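Local coordinates for protein DNA methyltransferase (Nicotiana tabacum, PDB 4ONQ) that probably transfers methyl groups from S-adenosyl-L-methionine to cytosines in DNA, this piece being the catalytic domain of a plant DRM-type methyltransferase, at residues R7-M12 with P65-S70; P37-Y42 with N85-N90; E43-A48 with R78-I83; Y72-A77 with S210-T215. The protein carries 5 engineered substitutions. All blocks are in the same frame, centred on the assembly; numbering follows the deposited sequence.

Interaction 1: residues R7-M12 with P65-S70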
# COMPACT_ATOMS: atom_id res chain seq x y z
N ARG A 7 6.06 -18.50 10.13
CA ARG A 7 6.78 -18.36 8.88
C ARG A 7 7.36 -16.99 8.82
O ARG A 7 8.21 -16.72 8.01
CB ARG A 7 5.83 -18.55 7.71
CG ARG A 7 4.44 -18.30 8.10
CD ARG A 7 3.54 -18.47 6.95
NE ARG A 7 3.51 -19.83 6.48
CZ ARG A 7 2.46 -20.63 6.60
NH1 ARG A 7 2.51 -21.86 6.13
NH2 ARG A 7 1.35 -20.20 7.19
N LEU A 8 6.93 -16.12 9.72
CA LEU A 8 7.28 -14.72 9.61
C LEU A 8 8.02 -14.22 10.84
O LEU A 8 7.87 -14.73 11.91
CB LEU A 8 6.00 -13.91 9.40
CG LEU A 8 5.56 -13.42 8.02
CD1 LEU A 8 6.36 -14.02 6.89
CD2 LEU A 8 4.10 -13.68 7.83
N PRO A 9 8.78 -13.17 10.66
CA PRO A 9 9.72 -12.68 11.65
C PRO A 9 9.07 -12.12 12.89
O PRO A 9 7.95 -11.75 12.84
CB PRO A 9 10.44 -11.59 10.89
CG PRO A 9 10.39 -12.03 9.47
CD PRO A 9 9.30 -13.03 9.31
N LYS A 10 9.78 -12.09 14.00
CA LYS A 10 9.23 -11.75 15.30
C LYS A 10 8.69 -10.35 15.45
O LYS A 10 7.67 -10.13 16.08
CB LYS A 10 10.27 -11.98 16.38
CG LYS A 10 10.79 -10.74 17.08
CD LYS A 10 11.94 -11.08 18.02
CE LYS A 10 13.15 -10.22 17.76
NZ LYS A 10 13.23 -9.14 18.77
N PRO A 11 9.48 -9.35 14.99
CA PRO A 11 8.82 -8.12 14.65
C PRO A 11 9.02 -7.89 13.19
O PRO A 11 10.11 -8.01 12.70
CB PRO A 11 9.61 -7.10 15.45
CG PRO A 11 10.78 -7.78 15.93
CD PRO A 11 10.88 -9.05 15.26
N MET A 12 7.97 -7.53 12.48
CA MET A 12 8.05 -7.39 11.04
C MET A 12 8.56 -6.04 10.62
O MET A 12 7.83 -5.21 10.19
CB MET A 12 6.69 -7.60 10.43
CG MET A 12 6.62 -8.87 9.66
SD MET A 12 5.28 -8.94 8.50
CE MET A 12 4.18 -9.92 9.47
N PRO A 65 12.23 -11.97 0.11
CA PRO A 65 11.30 -10.87 0.37
C PRO A 65 11.65 -10.17 1.66
O PRO A 65 12.29 -10.75 2.54
CB PRO A 65 9.95 -11.58 0.52
CG PRO A 65 10.30 -12.95 0.94
CD PRO A 65 11.57 -13.28 0.22
N GLU A 66 11.24 -8.91 1.76
CA GLU A 66 11.38 -8.13 2.97
C GLU A 66 9.98 -7.98 3.55
O GLU A 66 9.12 -7.33 2.96
CB GLU A 66 11.99 -6.76 2.66
CG GLU A 66 12.00 -5.81 3.85
CD GLU A 66 12.66 -4.47 3.55
OE1 GLU A 66 12.77 -4.09 2.36
OE2 GLU A 66 13.08 -3.79 4.52
N PHE A 67 9.76 -8.62 4.70
CA PHE A 67 8.45 -8.60 5.33
C PHE A 67 8.33 -7.43 6.28
O PHE A 67 9.16 -7.24 7.16
CB PHE A 67 8.20 -9.91 6.08
CG PHE A 67 8.11 -11.11 5.19
CD1 PHE A 67 7.01 -11.29 4.36
CD2 PHE A 67 9.10 -12.08 5.19
CE1 PHE A 67 6.91 -12.40 3.55
CE2 PHE A 67 9.02 -13.18 4.38
CZ PHE A 67 7.92 -13.35 3.55
N VAL A 68 7.29 -6.63 6.08
CA VAL A 68 7.05 -5.48 6.95
C VAL A 68 5.55 -5.23 7.18
O VAL A 68 4.71 -5.42 6.29
CB VAL A 68 7.83 -4.21 6.47
CG1 VAL A 68 8.18 -4.31 5.01
CG2 VAL A 68 7.06 -2.93 6.77
N ASP A 69 5.24 -4.86 8.41
CA ASP A 69 3.89 -4.56 8.84
C ASP A 69 3.74 -3.04 8.85
O ASP A 69 4.55 -2.34 9.45
CB ASP A 69 3.65 -5.12 10.24
CG ASP A 69 2.19 -5.15 10.63
OD1 ASP A 69 1.43 -4.24 10.23
OD2 ASP A 69 1.79 -6.09 11.35
N SER A 70 2.70 -2.54 8.19
CA SER A 70 2.53 -1.10 8.06
C SER A 70 2.10 -0.45 9.36
O SER A 70 1.94 0.77 9.42
CB SER A 70 1.55 -0.77 6.94
OG SER A 70 2.12 -1.05 5.67

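Interaction 2: residues P37-Y42 with N85-N90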
# COMPACT_ATOMS: atom_id res chain seq x y z
N PRO A 37 20.15 -1.96 -13.82
CA PRO A 37 18.89 -1.28 -14.13
C PRO A 37 17.97 -2.23 -14.88
O PRO A 37 18.44 -3.04 -15.67
CB PRO A 37 19.33 -0.14 -15.06
CG PRO A 37 20.80 0.02 -14.82
CD PRO A 37 21.29 -1.35 -14.52
N PRO A 38 16.65 -2.12 -14.66
CA PRO A 38 15.99 -1.12 -13.81
C PRO A 38 15.90 -1.56 -12.36
O PRO A 38 16.26 -2.70 -12.04
CB PRO A 38 14.58 -1.10 -14.38
CG PRO A 38 14.34 -2.53 -14.74
CD PRO A 38 15.67 -3.04 -15.26
N PHE A 39 15.44 -0.67 -11.50
CA PHE A 39 15.06 -1.04 -10.14
C PHE A 39 13.67 -1.63 -10.20
O PHE A 39 12.82 -1.17 -10.97
CB PHE A 39 15.07 0.17 -9.21
CG PHE A 39 16.44 0.59 -8.77
CD1 PHE A 39 17.17 -0.21 -7.89
CD2 PHE A 39 17.01 1.77 -9.22
CE1 PHE A 39 18.43 0.17 -7.47
CE2 PHE A 39 18.27 2.15 -8.80
CZ PHE A 39 18.98 1.35 -7.93
N PHE A 40 13.41 -2.66 -9.40
CA PHE A 40 12.07 -3.22 -9.36
C PHE A 40 11.56 -3.41 -7.94
O PHE A 40 12.34 -3.64 -7.02
CB PHE A 40 11.95 -4.51 -10.18
CG PHE A 40 12.52 -5.72 -9.51
CD1 PHE A 40 11.73 -6.51 -8.68
CD2 PHE A 40 13.84 -6.10 -9.73
CE1 PHE A 40 12.25 -7.64 -8.07
CE2 PHE A 40 14.36 -7.23 -9.12
CZ PHE A 40 13.57 -8.00 -8.29
N TYR A 41 10.25 -3.30 -7.79
CA TYR A 41 9.61 -3.34 -6.50
C TYR A 41 8.31 -4.13 -6.66
O TYR A 41 7.42 -3.71 -7.39
CB TYR A 41 9.32 -1.91 -6.04
CG TYR A 41 8.87 -1.75 -4.61
CD1 TYR A 41 9.79 -1.69 -3.56
CD2 TYR A 41 7.51 -1.62 -4.31
CE1 TYR A 41 9.37 -1.52 -2.25
CE2 TYR A 41 7.07 -1.45 -3.02
CZ TYR A 41 7.99 -1.41 -1.99
OH TYR A 41 7.54 -1.23 -0.71
N TYR A 42 8.24 -5.28 -6.00
CA TYR A 42 7.06 -6.13 -6.07
C TYR A 42 6.46 -6.32 -4.68
O TYR A 42 7.17 -6.61 -3.72
CB TYR A 42 7.39 -7.51 -6.67
CG TYR A 42 6.17 -8.38 -6.76
CD1 TYR A 42 5.22 -8.16 -7.74
CD2 TYR A 42 5.94 -9.39 -5.84
CE1 TYR A 42 4.09 -8.94 -7.83
CE2 TYR A 42 4.80 -10.18 -5.91
CZ TYR A 42 3.88 -9.94 -6.91
OH TYR A 42 2.73 -10.70 -7.01
N ASN A 85 15.14 -4.88 -5.54
CA ASN A 85 16.59 -4.81 -5.72
C ASN A 85 17.13 -3.41 -5.41
O ASN A 85 18.13 -2.98 -5.98
CB ASN A 85 16.97 -5.23 -7.14
CG ASN A 85 16.40 -4.30 -8.21
OD1 ASN A 85 15.58 -3.43 -7.92
ND2 ASN A 85 16.82 -4.51 -9.45
N LEU A 86 16.45 -2.72 -4.50
CA LEU A 86 16.84 -1.37 -4.09
C LEU A 86 17.93 -1.44 -3.04
O LEU A 86 18.04 -2.44 -2.34
CB LEU A 86 15.64 -0.64 -3.48
CG LEU A 86 14.38 -0.56 -4.34
CD1 LEU A 86 13.17 -0.19 -3.50
CD2 LEU A 86 14.60 0.45 -5.45
N PRO A 87 18.73 -0.37 -2.93
CA PRO A 87 19.61 -0.25 -1.77
C PRO A 87 18.76 -0.17 -0.51
O PRO A 87 17.64 0.33 -0.55
CB PRO A 87 20.35 1.07 -2.01
CG PRO A 87 19.56 1.78 -3.06
CD PRO A 87 18.93 0.72 -3.89
N VAL A 88 19.30 -0.66 0.60
CA VAL A 88 18.53 -0.84 1.82
C VAL A 88 18.96 0.20 2.87
O VAL A 88 18.26 0.45 3.85
CB VAL A 88 18.65 -2.32 2.29
CG1 VAL A 88 18.57 -2.46 3.80
CG2 VAL A 88 17.57 -3.16 1.62
N GLU A 89 20.08 0.84 2.62
CA GLU A 89 20.62 1.81 3.58
C GLU A 89 20.30 3.25 3.18
O GLU A 89 20.02 3.53 2.01
CB GLU A 89 22.12 1.61 3.74
CG GLU A 89 22.49 0.24 4.28
CD GLU A 89 23.97 -0.08 4.13
OE1 GLU A 89 24.40 -1.17 4.57
OE2 GLU A 89 24.70 0.77 3.57
N ASN A 90 20.35 4.14 4.17
CA ASN A 90 20.02 5.55 3.99
C ASN A 90 18.56 5.77 3.59
O ASN A 90 18.25 6.61 2.74
CB ASN A 90 20.97 6.22 2.99
CG ASN A 90 22.42 6.08 3.40
OD1 ASN A 90 22.78 6.26 4.56
ND2 ASN A 90 23.27 5.74 2.43

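Interaction 3: residues E43-A48 with R78-I83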
# COMPACT_ATOMS: atom_id res chain seq x y z
N GLU A 43 5.14 -6.18 -4.58
CA GLU A 43 4.46 -6.31 -3.30
C GLU A 43 3.46 -7.45 -3.32
O GLU A 43 2.70 -7.60 -4.28
CB GLU A 43 3.75 -5.00 -2.95
CG GLU A 43 2.90 -5.07 -1.68
CD GLU A 43 1.42 -4.84 -1.95
OE1 GLU A 43 0.99 -4.98 -3.11
OE2 GLU A 43 0.69 -4.51 -0.99
N ASN A 44 3.46 -8.26 -2.27
CA ASN A 44 2.44 -9.30 -2.14
C ASN A 44 2.04 -9.49 -0.69
O ASN A 44 2.76 -9.08 0.22
CB ASN A 44 2.93 -10.62 -2.74
CG ASN A 44 1.86 -11.32 -3.55
OD1 ASN A 44 0.66 -11.16 -3.29
ND2 ASN A 44 2.28 -12.09 -4.54
N VAL A 45 0.89 -10.12 -0.47
CA VAL A 45 0.43 -10.45 0.88
C VAL A 45 1.50 -11.24 1.61
O VAL A 45 2.09 -12.16 1.05
CB VAL A 45 -0.86 -11.29 0.83
CG1 VAL A 45 -1.35 -11.58 2.24
CG2 VAL A 45 -1.93 -10.57 0.02
N ALA A 46 1.77 -10.87 2.86
CA ALA A 46 2.77 -11.57 3.66
C ALA A 46 2.37 -13.02 3.93
O ALA A 46 3.15 -13.94 3.68
CB ALA A 46 3.02 -10.84 4.96
N LEU A 47 1.17 -13.22 4.45
CA LEU A 47 0.72 -14.55 4.82
C LEU A 47 0.34 -15.39 3.61
O LEU A 47 -0.66 -15.13 2.94
CB LEU A 47 -0.44 -14.48 5.82
CG LEU A 47 -0.02 -14.38 7.28
CD1 LEU A 47 1.06 -15.41 7.59
CD2 LEU A 47 0.45 -12.98 7.63
N ALA A 48 1.15 -16.40 3.33
CA ALA A 48 0.98 -17.24 2.16
C ALA A 48 1.78 -18.50 2.38
O ALA A 48 2.74 -18.48 3.15
CB ALA A 48 1.46 -16.50 0.91
N ARG A 78 -0.79 -3.71 8.22
CA ARG A 78 -0.78 -4.33 6.94
C ARG A 78 0.50 -5.11 6.74
O ARG A 78 1.56 -4.55 6.73
CB ARG A 78 -0.91 -3.25 5.89
CG ARG A 78 -1.29 -3.71 4.54
CD ARG A 78 -1.55 -2.49 3.71
NE ARG A 78 -2.35 -2.77 2.55
CZ ARG A 78 -3.67 -2.78 2.52
NH1 ARG A 78 -4.28 -3.03 1.41
NH2 ARG A 78 -4.37 -2.52 3.58
N LYS A 79 0.37 -6.40 6.51
CA LYS A 79 1.49 -7.31 6.48
C LYS A 79 1.79 -7.71 5.10
O LYS A 79 1.01 -8.32 4.47
CB LYS A 79 1.15 -8.55 7.24
CG LYS A 79 1.02 -8.31 8.70
CD LYS A 79 0.69 -9.58 9.40
CE LYS A 79 0.80 -9.39 10.88
NZ LYS A 79 -0.30 -10.06 11.58
N ARG A 80 2.97 -7.39 4.66
CA ARG A 80 3.30 -7.59 3.30
C ARG A 80 4.72 -8.07 3.15
O ARG A 80 5.55 -7.89 4.00
CB ARG A 80 3.04 -6.31 2.50
CG ARG A 80 1.59 -5.88 2.40
CD ARG A 80 0.92 -6.65 1.29
NE ARG A 80 -0.50 -6.41 1.19
CZ ARG A 80 -1.39 -6.82 2.07
NH1 ARG A 80 -2.66 -6.55 1.91
NH2 ARG A 80 -1.01 -7.50 3.12
N GLY A 81 4.95 -8.73 2.05
CA GLY A 81 6.28 -9.10 1.61
C GLY A 81 6.65 -8.33 0.35
O GLY A 81 5.89 -8.32 -0.63
N TYR A 82 7.79 -7.66 0.39
CA TYR A 82 8.26 -6.87 -0.75
C TYR A 82 9.55 -7.45 -1.33
O TYR A 82 10.56 -7.53 -0.65
CB TYR A 82 8.51 -5.42 -0.34
CG TYR A 82 7.32 -4.74 0.31
CD1 TYR A 82 6.42 -4.00 -0.44
CD2 TYR A 82 7.11 -4.84 1.68
CE1 TYR A 82 5.33 -3.38 0.16
CE2 TYR A 82 6.03 -4.23 2.29
CZ TYR A 82 5.15 -3.50 1.53
OH TYR A 82 4.07 -2.90 2.15
N ILE A 83 9.50 -7.86 -2.59
CA ILE A 83 10.69 -8.32 -3.29
C ILE A 83 11.23 -7.16 -4.10
O ILE A 83 10.53 -6.62 -4.95
CB ILE A 83 10.36 -9.46 -4.26
CG1 ILE A 83 9.62 -10.59 -3.55
CG2 ILE A 83 11.63 -9.96 -4.94
CD1 ILE A 83 10.53 -11.65 -2.99

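Interaction 4: residues Y72-A77 with S210-T215. With SFG (sinefungin), chain C.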
# COMPACT_ATOMS: atom_id res chain seq x y z
N TYR A 72 3.90 -0.03 11.64
CA TYR A 72 5.05 0.77 12.01
C TYR A 72 5.09 2.08 11.22
O TYR A 72 6.02 2.87 11.36
CB TYR A 72 6.34 -0.02 11.79
CG TYR A 72 6.43 -1.22 12.70
CD1 TYR A 72 6.62 -1.06 14.06
CD2 TYR A 72 6.34 -2.52 12.20
CE1 TYR A 72 6.70 -2.15 14.91
CE2 TYR A 72 6.42 -3.61 13.03
CZ TYR A 72 6.60 -3.42 14.39
OH TYR A 72 6.69 -4.50 15.23
N PHE A 73 4.06 2.31 10.41
CA PHE A 73 4.01 3.51 9.58
C PHE A 73 2.71 4.28 9.73
O PHE A 73 2.62 5.45 9.35
CB PHE A 73 4.28 3.16 8.12
CG PHE A 73 5.65 2.61 7.87
CD1 PHE A 73 6.68 3.44 7.47
CD2 PHE A 73 5.92 1.26 8.06
CE1 PHE A 73 7.95 2.94 7.24
CE2 PHE A 73 7.18 0.76 7.84
CZ PHE A 73 8.20 1.60 7.43
N CYS A 74 1.70 3.63 10.30
CA CYS A 74 0.39 4.24 10.46
C CYS A 74 -0.39 3.49 11.52
O CYS A 74 0.13 2.58 12.15
CB CYS A 74 -0.39 4.24 9.15
SG CYS A 74 -0.77 2.59 8.54
N ALA A 75 -1.65 3.89 11.71
CA ALA A 75 -2.46 3.32 12.78
C ALA A 75 -3.22 2.06 12.35
O ALA A 75 -4.09 1.58 13.07
CB ALA A 75 -3.42 4.36 13.31
N ALA A 76 -2.93 1.51 11.19
CA ALA A 76 -3.54 0.29 10.74
C ALA A 76 -2.53 -0.73 10.26
O ALA A 76 -1.64 -0.43 9.54
CB ALA A 76 -4.55 0.55 9.65
N ALA A 77 -2.69 -1.97 10.68
CA ALA A 77 -1.81 -3.03 10.29
C ALA A 77 -1.92 -3.46 8.83
O ALA A 77 -2.98 -3.54 8.29
CB ALA A 77 -2.01 -4.20 11.19
N SER A 210 -4.96 -1.09 -2.10
CA SER A 210 -3.84 -0.21 -2.43
C SER A 210 -2.57 -0.44 -1.60
O SER A 210 -2.54 -1.26 -0.69
CB SER A 210 -4.28 1.25 -2.31
OG SER A 210 -3.21 2.10 -2.63
N PHE A 211 -1.51 0.30 -1.94
CA PHE A 211 -0.30 0.35 -1.12
C PHE A 211 -0.60 1.17 0.12
O PHE A 211 -1.47 2.04 0.10
CB PHE A 211 0.82 1.08 -1.86
CG PHE A 211 1.46 0.30 -2.95
CD1 PHE A 211 1.61 -1.07 -2.86
CD2 PHE A 211 1.94 0.94 -4.08
CE1 PHE A 211 2.23 -1.78 -3.87
CE2 PHE A 211 2.55 0.24 -5.10
CZ PHE A 211 2.69 -1.13 -5.00
N GLN A 212 0.13 0.93 1.20
CA GLN A 212 0.21 1.91 2.26
C GLN A 212 1.34 2.84 1.85
O GLN A 212 2.49 2.42 1.77
CB GLN A 212 0.48 1.25 3.61
CG GLN A 212 0.04 2.08 4.82
CD GLN A 212 0.89 3.32 5.03
OE1 GLN A 212 2.11 3.28 4.89
NE2 GLN A 212 0.25 4.44 5.36
N VAL A 213 1.01 4.10 1.57
CA VAL A 213 1.97 5.03 0.97
C VAL A 213 3.23 5.35 1.80
O VAL A 213 4.32 5.48 1.25
CB VAL A 213 1.25 6.33 0.53
CG1 VAL A 213 2.24 7.35 0.02
CG2 VAL A 213 0.21 6.01 -0.55
N ASP A 214 3.09 5.46 3.12
CA ASP A 214 4.23 5.80 3.98
C ASP A 214 5.29 4.69 3.96
O ASP A 214 6.50 4.96 3.95
CB ASP A 214 3.79 6.08 5.42
CG ASP A 214 2.73 7.17 5.52
OD1 ASP A 214 3.10 8.36 5.54
OD2 ASP A 214 1.53 6.84 5.61
N THR A 215 4.83 3.44 3.96
CA THR A 215 5.69 2.26 3.93
C THR A 215 6.50 2.21 2.63
O THR A 215 7.75 2.17 2.62
CB THR A 215 4.82 0.97 4.05
OG1 THR A 215 3.92 1.09 5.15
CG2 THR A 215 5.69 -0.27 4.25
N SFG C . -1.12 -0.79 -6.49
CA SFG C . -2.54 -0.38 -6.40
C SFG C . -2.58 0.82 -5.46
O SFG C . -1.54 1.11 -4.83
OXT SFG C . -3.65 1.46 -5.43
CB SFG C . -3.37 -1.58 -5.92
CG SFG C . -3.28 -2.57 -7.09
CD SFG C . -3.94 -3.96 -7.02
NE SFG C . -3.38 -4.81 -5.96
C5' SFG C . -3.67 -4.46 -8.45
C4' SFG C . -4.52 -3.40 -9.20
O4' SFG C . -4.67 -4.56 -10.14
C3' SFG C . -6.01 -3.14 -9.34
O3' SFG C . -6.26 -1.99 -10.12
C2' SFG C . -6.52 -4.37 -9.97
O2' SFG C . -7.87 -4.17 -10.40
C1' SFG C . -5.58 -4.13 -11.17
N9 SFG C . -5.75 -5.21 -12.17
C8 SFG C . -6.46 -6.33 -12.13
N7 SFG C . -6.26 -6.99 -13.26
C5 SFG C . -5.40 -6.30 -14.01
C6 SFG C . -4.87 -6.53 -15.22
N6 SFG C . -5.25 -7.65 -15.84
N1 SFG C . -4.01 -5.68 -15.80
C2 SFG C . -3.65 -4.53 -15.11
N3 SFG C . -4.21 -4.31 -13.85
C4 SFG C . -5.05 -5.22 -13.32

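Interaction 1: residues R7-M12 with P65-S70
M12, at the end of the loop 7-12, lies against the outermost strand 66-69 and has more surface covered than any other residue of this contact. Its backbone O accepts a hydrogen bond from D69 N at 3.2 Å, nearly straight (160°), and the same O has V68 CA at 3.3 Å in a CA-H...O contact. The side chain runs back along the strand: CB of M12 rests on CB of D69 (3.9 Å), while SD lies against CB of F67, also at 3.9 Å. D69 turns its carboxylate to backbone partners, OD1 accepting from R78 N and K71 N. F67 is the second large contributor. Its CG stands anti to the carbonyl carbon (chi1 -66°), which carries the ring out from the strand toward L8, and CD1 of L8 sits over the ring centre, 3.5 Å from the centroid, in a CH-pi contact. P65 CB lies over the opposite face, toward its rim, and W53 of helix 50-59 meets the ring edge-to-face. CD of P9 approaches CD2 of F67 obliquely at 4.2 Å. With an alanine here, CD1 of L8 would lose the ring it rests on, and the leucine end would probably be freer to turn, with a gap opened beside W53. One backbone bond thus fixes the loop at M12, while the side chains of L8, P9 and M12 pack on F67 at the sheet edge.

Interaction 2: residues P37-Y42 with N85-N90
N85 fastens the loop that follows strand 79-84 to the start of strand 39-45 through both ends of its side-chain amide. OD1 of N85 accepts from F40 N at 2.7 Å, a nearly straight bond (168°) whose donor is tilted from the carbonyl plane. ND2 donates to P38 O at 3.2 Å, within the amide plane and onto a lone pair of P38 O; its second partner is A34 O. CG of N85 lies between its own backbone N and carbonyl carbon (chi1 63°), and this brings the amide alongside the strand backbone. A weak bond from N85 N to F40 O completes the polar set. Two rings flank the asparagine: ND2 comes within 3.4 Å of CD2 of F40, whose ring is turned about 47° from the amide, and N85 O meets the edge of the F39 ring in its plane. The apolar contacts fall to L86, which splits its two methyls: CD2 touches CD1 of F39 at 3.6 Å, and CD1 touches CD1 of Y41 at 3.7 Å. CD of P87 adds a contact with CE1 of F39. Y41 OH is hydrogen-bonded to H219. The buried amide therefore finds its partners in backbone groups, bonding much as a strand neighbour would within an otherwise apolar surrounding.

Interaction 3: residues E43-A48 with R78-I83
E43 and R80 meet across two antiparallel strands in a salt bridge, OE2 of E43 lying 3.1 Å from NE of R80 at the edge of the guanidinium; as a hydrogen bond it is weak, since the angle at the hydrogen is 121°. The strands themselves are joined by a reciprocal pair, N44 N to G81 O and G81 N to N44 O, each 2.9 Å, and by A46 N to K79 O at 3.1 Å. That last oxygen is gripped twice: NH2 of R80 also donates to K79 O, at 2.6 Å and from the opposite face of its plane. The bend of R80 at chi2 (-83°) lays the chain across toward strand 43-45, with CD 3.2 Å from N44 O, and turns the guanidinium back to K79 O. V45 CG2 and R78 CG lie over opposite faces of the R80 guanidinium. CG of E43 lies alongside the Y82 ring, 3.5 Å from CE1. Further out, CD2 of L47 touches CD of K79 at the exposed end. A leucine in place of R80 would probably leave the E43 carboxylate without this charged partner and K79 O without its second donor. The second shell includes W53, whose NE1 bonds A46 O, and H219, which meets the Y82 ring edge-to-face. The side chain of E43 is about 5 Å from the bound sinefungin. Strand 79-84, running antiparallel between 39-45 and 66-69, is the reversed strand of the class I methyltransferase sheet.

Interaction 4: residues Y72-A77 with S210-T215
OE1 of Q212, 3.9 Å from CB of F73, is gripped by two donors from one residue: T215 N at 2.9 Å, approaching nearly end-on to the carbonyl, and T215 OG1, also at 2.9 Å. OG1 is further hydrogen-bonded to S70 OG. NE2 of Q212 donates to OD2 of D214 at 2.7 Å, in the amide plane and onto the anti lone pair, and has L185 O as another partner. With both its ends held, the amide cannot easily turn. A bend at chi2 (-70°) folds Q212 back over the first turn of helix 213-220. F73 and C74 close on this capped end. T215 CA stands over one face of the F73 ring, 3.9 Å from its centroid, in a CH-pi contact, while OG1 approaches CD2 of F73. SG of C74 lies 3.8 Å from NE2 of Q212 and accepts from A76 N, a bond within its own loop. Just before the cap the chain reaches the ligand: F211 N donates to O of sinefungin at 3.0 Å, and the amino N of sinefungin lies over the F211 ring. Q212 is thus a side-chain N-cap, preceded by S210 and F211 of the sinefungin pocket, with S210 OG close to the ligand's carboxylate.

In the fold
Interactions 1, 2 and 3 reach one mixed sheet. Strand 79-84 pairs antiparallel with both 66-69 and 39-45. Interactions 1 and 3 are therefore neighbours, their centres about 8 Å apart, joined by strand backbone bonds. Interactions 2 and 3 follow one another along a shared strand, their centres about 16 Å apart. Along the chain, interaction 3 falls within the span of interaction 2, and interaction 1 closes before interaction 4 opens. Interaction 4 sets the start of helix 213-220 against the loop that links strands 66-69 and 79-84, and touches interaction 1 through S70 and T215. Strands 39-45, 66-69 and 79-84, the sheet end with the reversed strand, precede strand 231-236, consistent with the rearranged class I methyltransferase fold of DRM enzymes.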